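PDB 2WOL: clavulanic acid biosynthesis oligopeptide binding protein 2 from Streptomyces clavuligerus, which probably binds peptides as an extracellular solute-binding protein of the clavulanic acid biosynthetic pathway. Local coordinates for residues M68-D73 with L79-D84; Y543-P546 with Y551-Q554. All blocks are in the same frame, centred on the assembly; numbering follows the deposited sequence.

Interaction 1 of 2, residues M68-D73 with L79-D84; sequences MAYPTD and LVPAPD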
loop_
_atom_site.group_PDB
_atom_site.type_symbol
_atom_site.label_atom_id
_atom_site.label_comp_id
_atom_site.label_asym_id
_atom_site.label_seq_id
_atom_site.Cartn_x
_atom_site.Cartn_y
_atom_site.Cartn_z
ATOM N N MET A 68 14.807 2.715 9.760
ATOM C CA MET A 68 14.771 3.503 8.533
ATOM C C MET A 68 13.377 4.093 8.401
ATOM O O MET A 68 12.421 3.533 8.922
ATOM C CB MET A 68 15.058 2.615 7.321
ATOM C CG MET A 68 16.371 1.847 7.401
ATOM S SD MET A 68 17.811 2.936 7.305
ATOM C CE MET A 68 17.677 3.531 5.617
ATOM N N ALA A 69 13.258 5.222 7.712
ATOM C CA ALA A 69 11.946 5.829 7.476
ATOM C C ALA A 69 11.926 6.525 6.132
ATOM O O ALA A 69 12.963 6.980 5.652
ATOM C CB ALA A 69 11.601 6.818 8.585
ATOM N N TYR A 70 10.752 6.615 5.518
ATOM C CA TYR A 70 10.642 7.407 4.297
ATOM C C TYR A 70 10.879 8.875 4.641
ATOM O O TYR A 70 10.302 9.392 5.597
ATOM C CB TYR A 70 9.314 7.140 3.574
ATOM C CG TYR A 70 9.236 5.685 3.180
ATOM C CD1 TYR A 70 8.548 4.767 3.971
ATOM C CD2 TYR A 70 9.918 5.211 2.057
ATOM C CE1 TYR A 70 8.510 3.419 3.638
ATOM C CE2 TYR A 70 9.893 3.860 1.715
ATOM C CZ TYR A 70 9.187 2.970 2.518
ATOM O OH TYR A 70 9.155 1.629 2.204
ATOM N N PRO A 71 11.775 9.533 3.894
ATOM C CA PRO A 71 12.140 10.898 4.254
ATOM C C PRO A 71 10.995 11.877 4.025
ATOM O O PRO A 71 10.029 11.564 3.312
ATOM C CB PRO A 71 13.328 11.204 3.335
ATOM C CG PRO A 71 13.169 10.301 2.183
ATOM C CD PRO A 71 12.499 9.054 2.702
ATOM N N THR A 72 11.101 13.040 4.655
ATOM C CA THR A 72 10.101 14.090 4.510
ATOM C C THR A 72 10.416 14.869 3.231
ATOM O O THR A 72 11.110 15.886 3.250
ATOM C CB THR A 72 10.058 14.981 5.770
ATOM O OG1 THR A 72 9.840 14.145 6.914
ATOM C CG2 THR A 72 8.939 16.016 5.692
ATOM N N ASP A 73 9.911 14.350 2.115
ATOM C CA ASP A 73 10.308 14.808 0.788
ATOM C C ASP A 73 9.198 14.491 -0.212
ATOM O O ASP A 73 8.820 13.329 -0.361
ATOM C CB ASP A 73 11.607 14.096 0.379
ATOM C CG ASP A 73 12.307 14.741 -0.820
ATOM O OD1 ASP A 73 11.660 15.438 -1.635
ATOM O OD2 ASP A 73 13.531 14.528 -0.948
ATOM N N LEU A 79 10.806 7.979 -1.914
ATOM C CA LEU A 79 10.624 6.539 -2.101
ATOM C C LEU A 79 11.784 5.714 -1.547
ATOM O O LEU A 79 11.705 4.487 -1.501
ATOM C CB LEU A 79 10.440 6.210 -3.585
ATOM C CG LEU A 79 9.317 6.957 -4.310
ATOM C CD1 LEU A 79 9.471 6.813 -5.818
ATOM C CD2 LEU A 79 7.970 6.444 -3.854
ATOM N N VAL A 80 12.854 6.386 -1.130
ATOM C CA VAL A 80 14.063 5.694 -0.682
ATOM C C VAL A 80 14.198 5.826 0.838
ATOM O O VAL A 80 14.388 6.932 1.347
ATOM C CB VAL A 80 15.328 6.234 -1.411
ATOM C CG1 VAL A 80 16.577 5.465 -0.988
ATOM C CG2 VAL A 80 15.147 6.163 -2.929
ATOM N N PRO A 81 14.085 4.701 1.572
ATOM C CA PRO A 81 14.187 4.776 3.036
ATOM C C PRO A 81 15.478 5.464 3.490
ATOM O O PRO A 81 16.548 5.219 2.924
ATOM C CB PRO A 81 14.159 3.306 3.469
ATOM C CG PRO A 81 13.444 2.598 2.350
ATOM C CD PRO A 81 13.859 3.321 1.102
ATOM N N ALA A 82 15.343 6.339 4.483
ATOM C CA ALA A 82 16.450 7.124 5.027
ATOM C C ALA A 82 16.691 6.741 6.492
ATOM O O ALA A 82 15.784 6.231 7.150
ATOM C CB ALA A 82 16.128 8.614 4.910
ATOM N N PRO A 83 17.916 6.966 7.009
ATOM C CA PRO A 83 18.181 6.631 8.409
ATOM C C PRO A 83 17.252 7.381 9.352
ATOM O O PRO A 83 17.050 8.588 9.194
ATOM C CB PRO A 83 19.626 7.105 8.621
ATOM C CG PRO A 83 20.217 7.175 7.278
ATOM C CD PRO A 83 19.106 7.524 6.341
ATOM N N ASP A 84 16.681 6.657 10.310
ATOM C CA ASP A 84 15.817 7.249 11.322
ATOM C C ASP A 84 16.422 6.965 12.698
ATOM O O ASP A 84 17.187 7.781 13.213
ATOM C CB ASP A 84 14.382 6.716 11.176
ATOM C CG ASP A 84 13.413 7.309 12.193
ATOM O OD1 ASP A 84 13.782 8.242 12.940
ATOM O OD2 ASP A 84 12.261 6.829 12.238
#

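Interaction 2 of 2, residues Y543-P546 with Y551-Q554; sequences YVHP and YDIQ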
loop_
_atom_site.group_PDB
_atom_site.type_symbol
_atom_site.label_atom_id
_atom_site.label_comp_id
_atom_site.label_asym_id
_atom_site.label_seq_id
_atom_site.Cartn_x
_atom_site.Cartn_y
_atom_site.Cartn_z
ATOM N N TYR A 543 2.003 18.085 1.628
ATOM C CA TYR A 543 2.476 17.475 0.386
ATOM C C TYR A 543 2.044 16.020 0.339
ATOM O O TYR A 543 1.938 15.361 1.379
ATOM C CB TYR A 543 4.004 17.592 0.237
ATOM C CG TYR A 543 4.805 16.672 1.137
ATOM C CD1 TYR A 543 5.284 15.450 0.664
ATOM C CD2 TYR A 543 5.083 17.025 2.457
ATOM C CE1 TYR A 543 6.022 14.595 1.484
ATOM C CE2 TYR A 543 5.816 16.176 3.291
ATOM C CZ TYR A 543 6.283 14.966 2.793
ATOM O OH TYR A 543 7.009 14.119 3.604
ATOM N N VAL A 544 1.786 15.530 -0.870
ATOM C CA VAL A 544 1.491 14.121 -1.073
ATOM C C VAL A 544 2.798 13.350 -0.961
ATOM O O VAL A 544 3.741 13.597 -1.721
ATOM C CB VAL A 544 0.833 13.869 -2.450
ATOM C CG1 VAL A 544 0.516 12.392 -2.629
ATOM C CG2 VAL A 544 -0.440 14.695 -2.594
ATOM N N HIS A 545 2.869 12.434 0.000
ATOM C CA HIS A 545 4.069 11.629 0.126
ATOM C C HIS A 545 4.086 10.566 -0.971
ATOM O O HIS A 545 3.142 9.782 -1.081
ATOM C CB HIS A 545 4.206 10.973 1.494
ATOM C CG HIS A 545 5.599 10.513 1.768
ATOM N ND1 HIS A 545 6.184 9.476 1.071
ATOM C CD2 HIS A 545 6.553 10.997 2.598
ATOM C CE1 HIS A 545 7.432 9.326 1.481
ATOM N NE2 HIS A 545 7.679 10.235 2.407
ATOM N N PRO A 546 5.160 10.539 -1.785
ATOM C CA PRO A 546 5.185 9.613 -2.922
ATOM C C PRO A 546 5.143 8.127 -2.545
ATOM O O PRO A 546 4.740 7.304 -3.364
ATOM C CB PRO A 546 6.502 9.953 -3.632
ATOM C CG PRO A 546 7.336 10.618 -2.609
ATOM C CD PRO A 546 6.387 11.354 -1.710
ATOM N N TYR A 551 -1.207 12.599 1.902
ATOM C CA TYR A 551 -0.450 13.666 2.553
ATOM C C TYR A 551 0.382 13.126 3.711
ATOM O O TYR A 551 -0.079 12.267 4.465
ATOM C CB TYR A 551 -1.394 14.720 3.115
ATOM C CG TYR A 551 -2.156 15.562 2.110
ATOM C CD1 TYR A 551 -3.469 15.959 2.375
ATOM C CD2 TYR A 551 -1.570 15.974 0.918
ATOM C CE1 TYR A 551 -4.177 16.751 1.479
ATOM C CE2 TYR A 551 -2.271 16.752 0.007
ATOM C CZ TYR A 551 -3.571 17.141 0.297
ATOM O OH TYR A 551 -4.291 17.927 -0.579
ATOM N N ASP A 552 1.598 13.644 3.869
ATOM C CA ASP A 552 2.421 13.255 5.011
ATOM C C ASP A 552 1.986 14.045 6.242
ATOM O O ASP A 552 2.503 15.125 6.528
ATOM C CB ASP A 552 3.906 13.457 4.725
ATOM C CG ASP A 552 4.797 12.745 5.728
ATOM O OD1 ASP A 552 4.299 11.849 6.449
ATOM O OD2 ASP A 552 6.002 13.069 5.783
ATOM N N ILE A 553 1.013 13.489 6.953
ATOM C CA ILE A 553 0.426 14.109 8.134
ATOM C C ILE A 553 1.475 14.620 9.121
ATOM O O ILE A 553 1.350 15.724 9.637
ATOM C CB ILE A 553 -0.517 13.115 8.860
ATOM C CG1 ILE A 553 -1.602 12.592 7.905
ATOM C CG2 ILE A 553 -1.102 13.730 10.136
ATOM C CD1 ILE A 553 -2.538 13.644 7.326
ATOM N N GLN A 554 2.507 13.815 9.372
ATOM C CA GLN A 554 3.505 14.145 10.390
ATOM C C GLN A 554 4.260 15.449 10.104
ATOM O O GLN A 554 4.784 16.074 11.019
ATOM C CB GLN A 554 4.477 12.978 10.607
ATOM C CG GLN A 554 5.454 12.714 9.471
ATOM C CD GLN A 554 6.688 13.590 9.542
ATOM O OE1 GLN A 554 7.067 14.058 10.619
ATOM N NE2 GLN A 554 7.331 13.810 8.399
HETATM O O HOH W 1 2.031 17.000 4.470
#

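Interaction 1 of 2, residues M68-D73 with L79-D84
Ala69 and Ala82 form an antiparallel hydrogen-bonded pair, their CA atoms 5.3 Å apart, with Met68 and Pro83 as the adjoining non-hydrogen-bonded pair. Ala69 N donates to Ala82 O at 2.8 Å and Ala82 N to Ala69 O at 2.7 Å. Proline at 81 and 83 leaves no backbone N-H on either side of Ala82. The Ala82 carbonyl also receives a CA-H...O contact, Met68 CA lying 3.2 Å from Ala82 O.

Met68 folds over the backbone opposite. Its CG stands beside the backbone N (chi1 -56°), and further bends at chi2 and chi3 bring CE to 3.4 Å from Pro81 O, while CB packs on Pro81 CB. Tyr70 lies alongside Pro81, pointing the same way: CE2 is 3.8 Å from Pro81 CG, and the ring edge meets Leu79 O in plane. The hydroxyl at its far end is hydrogen-bonded to His185. Pro71 sets CD 3.1 Å from Val80 O, with its CB against Ala82 CB. On Asp84, CB and OD2 lie over the methyl of Ala69; OD2 forms a salt bridge with Arg242 and OD1 one with Arg65, so both carboxylate oxygens have cationic partners.

Strands 68-69 and 82-83 make a two-stranded antiparallel hairpin joined by a long connection of twelve residues, within a chain of the family 5 extracellular solute-binding proteins.

Interaction 2 of 2, residues Y543-P546 with Y551-Q554
Tyr543 and Asp552 lie side by side and point the same way, with ring and carboxylate planes 85° apart. The first torsion of Tyr543 places CG between the backbone N and the carbonyl carbon (chi1 74°), which turns the ring back over the neighbouring segment although its CB is directed away. As a result CZ comes 3.4 Å from Asp552 CB, and OH gives a weak hydrogen bond of 2.6 Å to Asp552 OD2. That oxygen has a second donor: Gln554 NE2 approaches at 3.0 Å from above the carboxylate plane, in a bond of 164° at the hydrogen. The other oxygen, OD1, is salt-bridged to Arg61. Three partners thus hold this buried carboxylate, the one from Tyr543 weakly, and the nearby cation would be expected to stabilise its negative charge.

His545 runs alongside Asp552 as well, its ring steeply inclined to the carboxylate. Its edge faces that group, CD2 standing 3.8 Å from Asp552 OD2, while NE2 bonds Pro71 O. Val544 and Tyr551 form an antiparallel non-hydrogen-bonded pair, their CA atoms 4.1 Å apart; their side chains cross at a slant, with Val544 CG2 against Tyr551 CE2, and the phenol oxygen of Tyr551 is hydrogen-bonded to Asp297.

Backbone groups tie the same residues. Asp552 N donates to Tyr543 O at 3.0 Å, and Tyr551 CA-H touches that oxygen too. A water bridges Tyr543 N and Asp552 O, and Asp552 is the centre of an inverse gamma turn.

The chain after the Val544-Tyr551 pair packs on helix 54-63, where Asp552 meets Leu58 and Gln554 meets Arg61 and Leu62. Ile553 extends to strand 34-39, and both Ile553 and Tyr551 reach strand 271-272.

How the interactions relate
Both contacts join chain segments close in sequence through short antiparallel pairings, yet their settings differ: all five touching residues of interaction 2 are buried, against five of ten in interaction 1. Apolar packing around two backbone bonds dominates across 68-73 and 79-84, with several prolines involved, whereas across 543-546 and 551-554 a carboxylate, a phenol and a bridging water carry much of the contact. The two meet directly, their centres about 12 Å apart. Pro71 O lies 2.8 Å from His545 NE2, a probable hydrogen bond, and Thr72 CA packs against Tyr543 OH at 3.2 Å. Arg61 of helix 54-63 serves both contacts, since it also bonds Tyr70 O.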